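PDB 3V7D: cell division control protein 4 from Saccharomyces cerevisiae, which recognises phosphorylated targets such as the CDK inhibitor SIC1 for an SCF E3 ubiquitin ligase, leading to their ubiquitination and proteasomal degradation. Local coordinates for residues B[223-233]-B[262-273]; B[274-284]-B[313-321]. The protein carries 1 engineered substitution. All coordinates share one frame; numbering follows the deposited sequence.

Interaction 1 of 2, residues B[223-233]-B[262-273]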
loop_
_atom_site.group_PDB
_atom_site.type_symbol
_atom_site.label_atom_id
_atom_site.label_comp_id
_atom_site.label_asym_id
_atom_site.label_seq_id
_atom_site.Cartn_x
_atom_site.Cartn_y
_atom_site.Cartn_z
ATOM N N GLY B 223 18.643 -10.563 17.321
ATOM C CA GLY B 223 18.135 -11.299 18.465
ATOM C C GLY B 223 18.648 -12.728 18.456
ATOM O O GLY B 223 18.776 -13.344 17.396
ATOM N N SER B 224 18.940 -13.259 19.639
ATOM C CA SER B 224 19.538 -14.584 19.742
ATOM C C SER B 224 18.897 -15.451 20.814
ATOM O O SER B 224 18.167 -14.964 21.675
ATOM C CB SER B 224 21.043 -14.465 20.009
ATOM O OG SER B 224 21.594 -15.690 20.470
ATOM N N ARG B 225 19.195 -16.746 20.753
ATOM C CA ARG B 225 18.771 -17.690 21.778
ATOM C C ARG B 225 19.567 -17.536 23.075
ATOM O O ARG B 225 19.357 -18.289 24.024
ATOM C CB ARG B 225 18.890 -19.124 21.262
ATOM C CG ARG B 225 17.862 -19.474 20.215
ATOM C CD ARG B 225 17.979 -20.918 19.787
ATOM N NE ARG B 225 16.752 -21.376 19.144
ATOM C CZ ARG B 225 16.592 -22.585 18.614
ATOM N NH1 ARG B 225 17.589 -23.461 18.642
ATOM N NH2 ARG B 225 15.436 -22.915 18.055
ATOM N N ASP B 226 20.478 -16.567 23.117
ATOM C CA ASP B 226 21.204 -16.266 24.350
ATOM C C ASP B 226 20.469 -15.221 25.186
ATOM O O ASP B 226 21.045 -14.641 26.109
ATOM C CB ASP B 226 22.645 -15.818 24.061
ATOM C CG ASP B 226 22.721 -14.588 23.171
ATOM O OD1 ASP B 226 21.725 -13.844 23.060
ATOM O OD2 ASP B 226 23.795 -14.360 22.579
ATOM N N ASN B 227 19.205 -14.984 24.828
ATOM C CA ASN B 227 18.312 -14.043 25.515
ATOM C C ASN B 227 18.638 -12.566 25.286
ATOM O O ASN B 227 17.984 -11.687 25.850
ATOM C CB ASN B 227 18.226 -14.338 27.020
ATOM C CG ASN B 227 18.011 -15.807 27.315
ATOM O OD1 ASN B 227 17.681 -16.589 26.425
ATOM N ND2 ASN B 227 18.196 -16.191 28.572
ATOM N N THR B 228 19.636 -12.294 24.453
ATOM C CA THR B 228 20.087 -10.923 24.248
ATOM C C THR B 228 19.805 -10.415 22.842
ATOM O O THR B 228 19.415 -11.175 21.952
ATOM C CB THR B 228 21.609 -10.786 24.465
ATOM O OG1 THR B 228 22.302 -11.209 23.282
ATOM C CG2 THR B 228 22.072 -11.618 25.657
ATOM N N LEU B 229 20.012 -9.115 22.657
ATOM C CA LEU B 229 20.122 -8.527 21.331
ATOM C C LEU B 229 21.445 -7.775 21.222
ATOM O O LEU B 229 21.860 -7.089 22.160
ATOM C CB LEU B 229 18.965 -7.575 21.045
ATOM C CG LEU B 229 17.573 -8.186 20.900
ATOM C CD1 LEU B 229 16.833 -8.182 22.234
ATOM C CD2 LEU B 229 16.791 -7.437 19.837
ATOM N N HIS B 230 22.112 -7.915 20.082
ATOM C CA HIS B 230 23.337 -7.173 19.825
ATOM C C HIS B 230 23.067 -6.089 18.796
ATOM O O HIS B 230 22.307 -6.300 17.852
ATOM C CB HIS B 230 24.440 -8.107 19.326
ATOM C CG HIS B 230 25.098 -8.907 20.407
ATOM N ND1 HIS B 230 24.394 -9.496 21.435
ATOM C CD2 HIS B 230 26.400 -9.223 20.615
ATOM C CE1 HIS B 230 25.233 -10.138 22.229
ATOM N NE2 HIS B 230 26.456 -9.990 21.753
ATOM N N VAL B 231 23.679 -4.924 18.981
ATOM C CA VAL B 231 23.537 -3.835 18.020
ATOM C C VAL B 231 24.869 -3.573 17.314
ATOM O O VAL B 231 25.918 -3.492 17.954
ATOM C CB VAL B 231 23.002 -2.543 18.683
ATOM C CG1 VAL B 231 22.813 -1.448 17.643
ATOM C CG2 VAL B 231 21.687 -2.818 19.408
ATOM N N TRP B 232 24.827 -3.465 15.989
ATOM C CA TRP B 232 26.030 -3.230 15.202
ATOM C C TRP B 232 25.784 -2.171 14.136
ATOM O O TRP B 232 24.679 -2.066 13.602
ATOM C CB TRP B 232 26.515 -4.510 14.510
ATOM C CG TRP B 232 26.133 -5.798 15.164
ATOM C CD1 TRP B 232 24.889 -6.359 15.217
ATOM C CD2 TRP B 232 27.014 -6.719 15.809
ATOM N NE1 TRP B 232 24.939 -7.561 15.881
ATOM C CE2 TRP B 232 26.239 -7.806 16.256
ATOM C CE3 TRP B 232 28.389 -6.726 16.070
ATOM C CZ2 TRP B 232 26.786 -8.888 16.941
ATOM C CZ3 TRP B 232 28.934 -7.800 16.755
ATOM C CH2 TRP B 232 28.135 -8.864 17.183
ATOM N N LYS B 233 26.815 -1.391 13.824
ATOM C CA LYS B 233 26.756 -0.488 12.683
ATOM C C LYS B 233 26.962 -1.284 11.400
ATOM O O LYS B 233 27.804 -2.178 11.353
ATOM C CB LYS B 233 27.810 0.614 12.801
ATOM C CG LYS B 233 27.538 1.606 13.921
ATOM C CD LYS B 233 28.576 2.713 13.956
ATOM C CE LYS B 233 29.935 2.177 14.361
ATOM N NZ LYS B 233 29.948 1.704 15.774
ATOM N N PHE B 262 30.812 -2.744 16.446
ATOM C CA PHE B 262 30.017 -3.205 17.579
ATOM C C PHE B 262 29.547 -2.023 18.425
ATOM O O PHE B 262 30.316 -1.109 18.719
ATOM C CB PHE B 262 30.817 -4.204 18.417
ATOM C CG PHE B 262 30.131 -4.626 19.684
ATOM C CD1 PHE B 262 28.991 -5.407 19.646
ATOM C CD2 PHE B 262 30.639 -4.253 20.917
ATOM C CE1 PHE B 262 28.362 -5.800 20.815
ATOM C CE2 PHE B 262 30.015 -4.644 22.087
ATOM C CZ PHE B 262 28.876 -5.418 22.037
ATOM N N VAL B 263 28.274 -2.038 18.804
ATOM C CA VAL B 263 27.698 -0.926 19.551
ATOM C C VAL B 263 27.466 -1.297 21.008
ATOM O O VAL B 263 27.882 -0.575 21.913
ATOM C CB VAL B 263 26.370 -0.446 18.931
ATOM C CG1 VAL B 263 25.824 0.741 19.704
ATOM C CG2 VAL B 263 26.569 -0.085 17.466
ATOM N N GLY B 264 26.803 -2.427 21.233
ATOM C CA GLY B 264 26.532 -2.881 22.584
ATOM C C GLY B 264 25.523 -4.010 22.658
ATOM O O GLY B 264 24.952 -4.423 21.647
ATOM N N VAL B 265 25.304 -4.509 23.869
ATOM C CA VAL B 265 24.384 -5.612 24.094
ATOM C C VAL B 265 23.136 -5.119 24.811
ATOM O O VAL B 265 23.219 -4.334 25.753
ATOM C CB VAL B 265 25.040 -6.722 24.941
ATOM C CG1 VAL B 265 24.086 -7.901 25.114
ATOM C CG2 VAL B 265 26.341 -7.176 24.301
ATOM N N LEU B 266 21.976 -5.575 24.357
ATOM C CA LEU B 266 20.724 -5.250 25.024
ATOM C C LEU B 266 20.217 -6.459 25.799
ATOM O O LEU B 266 19.642 -7.379 25.217
ATOM C CB LEU B 266 19.676 -4.783 24.009
ATOM C CG LEU B 266 19.969 -3.448 23.321
ATOM C CD1 LEU B 266 18.886 -3.114 22.313
ATOM C CD2 LEU B 266 20.108 -2.338 24.349
ATOM N N ARG B 267 20.443 -6.453 27.110
ATOM C CA ARG B 267 19.968 -7.515 27.989
ATOM C C ARG B 267 18.669 -7.105 28.658
ATOM O O ARG B 267 18.462 -5.933 28.979
ATOM C CB ARG B 267 21.007 -7.854 29.058
ATOM C CG ARG B 267 22.192 -8.642 28.559
ATOM C CD ARG B 267 23.195 -8.893 29.674
ATOM N NE ARG B 267 24.533 -8.465 29.290
ATOM C CZ ARG B 267 25.311 -9.144 28.457
ATOM N NH1 ARG B 267 24.881 -10.278 27.922
ATOM N NH2 ARG B 267 26.518 -8.692 28.156
ATOM N N GLY B 268 17.794 -8.081 28.871
ATOM C CA GLY B 268 16.488 -7.822 29.444
ATOM C C GLY B 268 15.620 -9.064 29.462
ATOM O O GLY B 268 14.913 -9.319 30.436
ATOM N N HIS B 269 15.676 -9.839 28.383
ATOM C CA HIS B 269 14.870 -11.050 28.276
ATOM C C HIS B 269 15.453 -12.229 29.051
ATOM O O HIS B 269 16.665 -12.321 29.250
ATOM C CB HIS B 269 14.642 -11.414 26.807
ATOM C CG HIS B 269 13.731 -10.465 26.095
ATOM N ND1 HIS B 269 12.415 -10.285 26.462
ATOM C CD2 HIS B 269 13.949 -9.629 25.053
ATOM C CE1 HIS B 269 11.857 -9.388 25.668
ATOM N NE2 HIS B 269 12.767 -8.974 24.805
ATOM N N MET B 270 14.573 -13.121 29.494
ATOM C CA MET B 270 14.972 -14.287 30.276
ATOM C C MET B 270 14.931 -15.541 29.416
ATOM O O MET B 270 15.185 -16.644 29.898
ATOM C CB MET B 270 14.054 -14.461 31.487
ATOM C CG MET B 270 14.146 -13.350 32.528
ATOM S SD MET B 270 15.688 -13.372 33.468
ATOM C CE MET B 270 16.648 -12.135 32.601
ATOM N N ALA B 271 14.594 -15.365 28.145
ATOM C CA ALA B 271 14.524 -16.478 27.211
ATOM C C ALA B 271 14.820 -15.995 25.799
ATOM O O ALA B 271 14.990 -14.794 25.568
ATOM C CB ALA B 271 13.163 -17.152 27.275
ATOM N N SER B 272 14.886 -16.939 24.865
ATOM C CA SER B 272 15.281 -16.656 23.490
ATOM C C SER B 272 14.534 -15.470 22.889
ATOM O O SER B 272 13.329 -15.314 23.091
ATOM C CB SER B 272 15.080 -17.896 22.618
ATOM O OG SER B 272 15.195 -17.572 21.244
ATOM N N VAL B 273 15.267 -14.622 22.176
ATOM C CA VAL B 273 14.659 -13.511 21.458
ATOM C C VAL B 273 14.183 -14.016 20.105
ATOM O O VAL B 273 14.985 -14.254 19.198
ATOM C CB VAL B 273 15.633 -12.339 21.270
ATOM C CG1 VAL B 273 14.961 -11.222 20.486
ATOM C CG2 VAL B 273 16.113 -11.833 22.627
HETATM O O HOH W 1 18.808 -11.211 28.423
#
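Leu229 and Leu266 face each other across the two outer strands of a WD40 propeller blade, where strand 262-266 runs antiparallel to strand 229-233 before the chain crosses to the next blade. The backbone bond from Leu266 N to Leu229 O is short, 2.7 Å; Leu229 N returns a longer one to Leu266 O. Further along, Val263 and Gly264 both face Val231 in a classic beta bulge, with Val263 N and Gly264 O bonded to Val231 O and N.

Leu229 can be followed outward. Its CB meets Leu266 CB at 4.1 Å. CG, beside the backbone N (chi1 -68°), lies near Val273 CG1, and CD1 ends 3.7 Å from Val273 CG2, the two side chains crossing at about a right angle. CD2, the other methyl, turns to Val276 of strand 273-279. CD1 also approaches the edge of the His269 ring, whose NE2 is hydrogen-bonded to Ser285 OG in the following blade.

His230, Trp232, Phe262 and Val265 share the other side of the sheet. Val265 CG2 sits over a face of the His230 imidazole, a CH-pi contact, while Phe262 turns its edge toward the six-membered Trp232 ring with the planes at 63°.

At the far end, Ser224-Asn227 form a type I turn, whose Arg225 NH2 hydrogen-bonds the backbone and a modified side chain of the bound peptide. Asp226 OD1 takes both Thr228 N and Thr228 OG1 from one face of its carboxylate. Val273 N donates to Ser224 O, the carbonyl that opens the turn, at 3.0 Å, and a water bridges Asn227 O to His269 O.

Interaction 2 of 2, residues B[274-284]-B[313-321]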
loop_
_atom_site.group_PDB
_atom_site.type_symbol
_atom_site.label_atom_id
_atom_site.label_comp_id
_atom_site.label_asym_id
_atom_site.label_seq_id
_atom_site.Cartn_x
_atom_site.Cartn_y
_atom_site.Cartn_z
ATOM N N ARG B 274 12.872 -14.186 19.988
ATOM C CA ARG B 274 12.265 -14.857 18.847
ATOM C C ARG B 274 12.011 -13.923 17.670
ATOM O O ARG B 274 12.108 -14.329 16.514
ATOM C CB ARG B 274 10.949 -15.508 19.279
ATOM C CG ARG B 274 10.257 -16.310 18.195
ATOM C CD ARG B 274 11.164 -17.400 17.650
ATOM N NE ARG B 274 10.432 -18.299 16.766
ATOM C CZ ARG B 274 10.229 -18.071 15.474
ATOM N NH1 ARG B 274 10.712 -16.974 14.908
ATOM N NH2 ARG B 274 9.547 -18.946 14.745
ATOM N N THR B 275 11.681 -12.673 17.963
ATOM C CA THR B 275 11.293 -11.739 16.916
ATOM C C THR B 275 11.769 -10.323 17.218
ATOM O O THR B 275 11.906 -9.937 18.378
ATOM C CB THR B 275 9.767 -11.730 16.723
ATOM O OG1 THR B 275 9.405 -10.698 15.799
ATOM C CG2 THR B 275 9.067 -11.485 18.055
ATOM N N VAL B 276 12.022 -9.556 16.167
ATOM C CA VAL B 276 12.500 -8.190 16.321
ATOM C C VAL B 276 11.973 -7.309 15.183
ATOM O O VAL B 276 11.898 -7.738 14.032
ATOM C CB VAL B 276 14.041 -8.149 16.382
ATOM C CG1 VAL B 276 14.642 -8.694 15.099
ATOM C CG2 VAL B 276 14.539 -6.743 16.649
ATOM N N SER B 277 11.586 -6.083 15.518
ATOM C CA SER B 277 11.041 -5.155 14.534
ATOM C C SER B 277 11.389 -3.732 14.938
ATOM O O SER B 277 11.050 -3.296 16.036
ATOM C CB SER B 277 9.520 -5.317 14.438
ATOM O OG SER B 277 8.942 -4.327 13.603
ATOM N N GLY B 278 12.068 -3.006 14.058
ATOM C CA GLY B 278 12.491 -1.657 14.386
ATOM C C GLY B 278 12.345 -0.632 13.277
ATOM O O GLY B 278 12.199 -0.976 12.105
ATOM N N HIS B 279 12.384 0.637 13.665
ATOM C CA HIS B 279 12.400 1.750 12.725
ATOM C C HIS B 279 13.025 2.955 13.417
ATOM O O HIS B 279 12.673 3.278 14.553
ATOM C CB HIS B 279 10.987 2.089 12.257
ATOM C CG HIS B 279 10.928 3.245 11.307
ATOM N ND1 HIS B 279 10.892 3.082 9.938
ATOM C CD2 HIS B 279 10.903 4.581 11.529
ATOM C CE1 HIS B 279 10.845 4.269 9.358
ATOM N NE2 HIS B 279 10.850 5.194 10.301
ATOM N N GLY B 280 13.951 3.621 12.733
ATOM C CA GLY B 280 14.692 4.707 13.341
ATOM C C GLY B 280 15.448 4.204 14.556
ATOM O O GLY B 280 16.045 3.130 14.511
ATOM N N ASN B 281 15.405 4.962 15.649
ATOM C CA ASN B 281 16.123 4.591 16.867
ATOM C C ASN B 281 15.329 3.656 17.774
ATOM O O ASN B 281 15.821 3.230 18.817
ATOM C CB ASN B 281 16.549 5.836 17.653
ATOM C CG ASN B 281 15.365 6.629 18.182
ATOM O OD1 ASN B 281 14.408 6.899 17.455
ATOM N ND2 ASN B 281 15.423 7.001 19.455
ATOM N N ILE B 282 14.098 3.345 17.380
ATOM C CA ILE B 282 13.243 2.484 18.188
ATOM C C ILE B 282 13.187 1.059 17.651
ATOM O O ILE B 282 12.901 0.837 16.473
ATOM C CB ILE B 282 11.817 3.041 18.292
ATOM C CG1 ILE B 282 11.840 4.425 18.936
ATOM C CG2 ILE B 282 10.944 2.104 19.111
ATOM C CD1 ILE B 282 12.331 4.414 20.369
ATOM N N VAL B 283 13.468 0.098 18.527
ATOM C CA VAL B 283 13.427 -1.313 18.170
ATOM C C VAL B 283 12.647 -2.100 19.216
ATOM O O VAL B 283 12.851 -1.920 20.415
ATOM C CB VAL B 283 14.845 -1.905 18.049
ATOM C CG1 VAL B 283 14.777 -3.395 17.781
ATOM C CG2 VAL B 283 15.627 -1.205 16.947
ATOM N N VAL B 284 11.750 -2.968 18.757
ATOM C CA VAL B 284 10.983 -3.827 19.650
ATOM C C VAL B 284 11.412 -5.288 19.510
ATOM O O VAL B 284 11.531 -5.804 18.397
ATOM C CB VAL B 284 9.476 -3.719 19.371
ATOM C CG1 VAL B 284 8.688 -4.578 20.351
ATOM C CG2 VAL B 284 9.026 -2.267 19.453
ATOM N N ILE B 313 6.074 -15.185 22.896
ATOM C CA ILE B 313 5.862 -14.232 21.821
ATOM C C ILE B 313 6.567 -14.762 20.578
ATOM O O ILE B 313 7.755 -15.084 20.621
ATOM C CB ILE B 313 6.443 -12.847 22.149
ATOM C CG1 ILE B 313 6.083 -12.418 23.575
ATOM C CG2 ILE B 313 5.976 -11.828 21.115
ATOM C CD1 ILE B 313 4.614 -12.158 23.790
ATOM N N TYR B 314 5.840 -14.855 19.473
ATOM C CA TYR B 314 6.398 -15.417 18.251
ATOM C C TYR B 314 6.631 -14.367 17.171
ATOM O O TYR B 314 7.462 -14.551 16.286
ATOM C CB TYR B 314 5.509 -16.542 17.721
ATOM C CG TYR B 314 5.884 -17.899 18.263
ATOM C CD1 TYR B 314 5.375 -18.354 19.472
ATOM C CD2 TYR B 314 6.766 -18.721 17.574
ATOM C CE1 TYR B 314 5.724 -19.595 19.972
ATOM C CE2 TYR B 314 7.120 -19.961 18.063
ATOM C CZ TYR B 314 6.599 -20.396 19.262
ATOM O OH TYR B 314 6.956 -21.634 19.750
ATOM N N SER B 315 5.907 -13.258 17.256
ATOM C CA SER B 315 5.992 -12.234 16.230
ATOM C C SER B 315 5.643 -10.861 16.776
ATOM O O SER B 315 4.698 -10.710 17.554
ATOM C CB SER B 315 5.048 -12.580 15.077
ATOM O OG SER B 315 5.124 -11.608 14.056
ATOM N N THR B 316 6.404 -9.855 16.360
ATOM C CA THR B 316 6.052 -8.480 16.683
ATOM C C THR B 316 6.285 -7.522 15.518
ATOM O O THR B 316 7.181 -7.714 14.689
ATOM C CB THR B 316 6.796 -7.963 17.928
ATOM O OG1 THR B 316 6.179 -6.752 18.381
ATOM C CG2 THR B 316 8.269 -7.700 17.617
ATOM N N ILE B 317 5.458 -6.489 15.458
ATOM C CA ILE B 317 5.643 -5.422 14.491
ATOM C C ILE B 317 5.668 -4.088 15.214
ATOM O O ILE B 317 4.810 -3.810 16.052
ATOM C CB ILE B 317 4.520 -5.406 13.443
ATOM C CG1 ILE B 317 4.625 -6.638 12.536
ATOM C CG2 ILE B 317 4.579 -4.127 12.613
ATOM C CD1 ILE B 317 3.605 -6.656 11.424
ATOM N N TYR B 318 6.667 -3.269 14.909
ATOM C CA TYR B 318 6.673 -1.898 15.387
ATOM C C TYR B 318 5.960 -1.012 14.369
ATOM O O TYR B 318 6.502 -0.711 13.309
ATOM C CB TYR B 318 8.104 -1.408 15.630
ATOM C CG TYR B 318 8.206 0.064 15.969
ATOM C CD1 TYR B 318 7.278 0.673 16.806
ATOM C CD2 TYR B 318 9.245 0.843 15.467
ATOM C CE1 TYR B 318 7.370 2.018 17.121
ATOM C CE2 TYR B 318 9.349 2.192 15.782
ATOM C CZ TYR B 318 8.406 2.772 16.609
ATOM O OH TYR B 318 8.494 4.108 16.926
ATOM N N ASP B 319 4.734 -0.618 14.694
ATOM C CA ASP B 319 3.990 0.327 13.875
ATOM C C ASP B 319 4.505 1.726 14.189
ATOM O O ASP B 319 4.004 2.381 15.099
ATOM C CB ASP B 319 2.494 0.234 14.188
ATOM C CG ASP B 319 1.636 1.057 13.235
ATOM O OD1 ASP B 319 2.190 1.862 12.454
ATOM O OD2 ASP B 319 0.396 0.905 13.279
ATOM N N HIS B 320 5.508 2.176 13.440
ATOM C CA HIS B 320 6.141 3.466 13.707
ATOM C C HIS B 320 5.280 4.640 13.244
ATOM O O HIS B 320 5.379 5.739 13.783
ATOM C CB HIS B 320 7.524 3.540 13.054
ATOM C CG HIS B 320 7.498 3.366 11.569
ATOM N ND1 HIS B 320 7.484 2.128 10.966
ATOM C CD2 HIS B 320 7.477 4.274 10.565
ATOM C CE1 HIS B 320 7.457 2.279 9.654
ATOM N NE2 HIS B 320 7.453 3.572 9.385
ATOM N N GLU B 321 4.440 4.407 12.241
ATOM C CA GLU B 321 3.552 5.457 11.760
ATOM C C GLU B 321 2.584 5.903 12.857
ATOM O O GLU B 321 2.335 7.092 13.030
ATOM C CB GLU B 321 2.777 4.995 10.526
ATOM C CG GLU B 321 1.877 6.072 9.942
ATOM C CD GLU B 321 0.940 5.545 8.873
ATOM O OE1 GLU B 321 1.292 4.549 8.205
ATOM O OE2 GLU B 321 -0.155 6.126 8.710
#
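Two innermost blade strands, 274-279 and 313-319, run side by side in the same direction, and their side chains make the seam. Ser277 carries its OG anti to the backbone N (chi1 173°), which brings it to Tyr318 N; that amide donates a nearly straight bond of 2.8 Å. Two residues back, Thr275 OG1 accepts from Thr316 N in the same way, at 3.2 Å and less straight. Each hydroxyl thus takes up a backbone N-H of the neighbouring strand, while Thr316 OG1 turns to Ile326 O within its own sheet.

This is the joint between neighbouring blades of the WD40 beta-propeller, repeats WD 4 and WD 5. The Tyr318 ring lies in it: Ile282 CG2 is over one face, 3.9 Å from the ring centroid, with His320 CA over the opposite face and His279 N at the edge. Val284 CG2 packs against Tyr318 CB.

Where the strands end, His279 and His320 stack face to face, the rings nearly parallel with centroids 3.5 Å apart. At the other end Arg274 bends at chi2, bringing NE to 3.8 Å from Tyr314 CD2, the guanidinium tilted 70° from the ring; NE also makes a weak hydrogen bond to Tyr288 OH. Both residues also pack on the bound peptide, Arg274 against a modified side chain and Tyr314 against an apolar one.

Interaction 1 closes a blade with its outermost strand and also ties its turn to the crossover into the next blade, whereas interaction 2 joins two separate sheets through their innermost strands, nearer the centre of the chain. Their chemistry follows: backbone-to-backbone bonds dominate the first, side-chain hydroxyls meeting backbone amides the second. Both mix buried and partly exposed residues; in 262-273, Arg267, Gly268 and Met270 are exposed while His269 between them is buried, and in 274-284 His279 is exposed. The chain passes directly from one to the other, since Val273 continues into strand 273-279, and they touch where Leu229 CD2 packs on Val276 CG2. Toward the peptide, interaction 1 offers hydrogen bonds, interaction 2 packing.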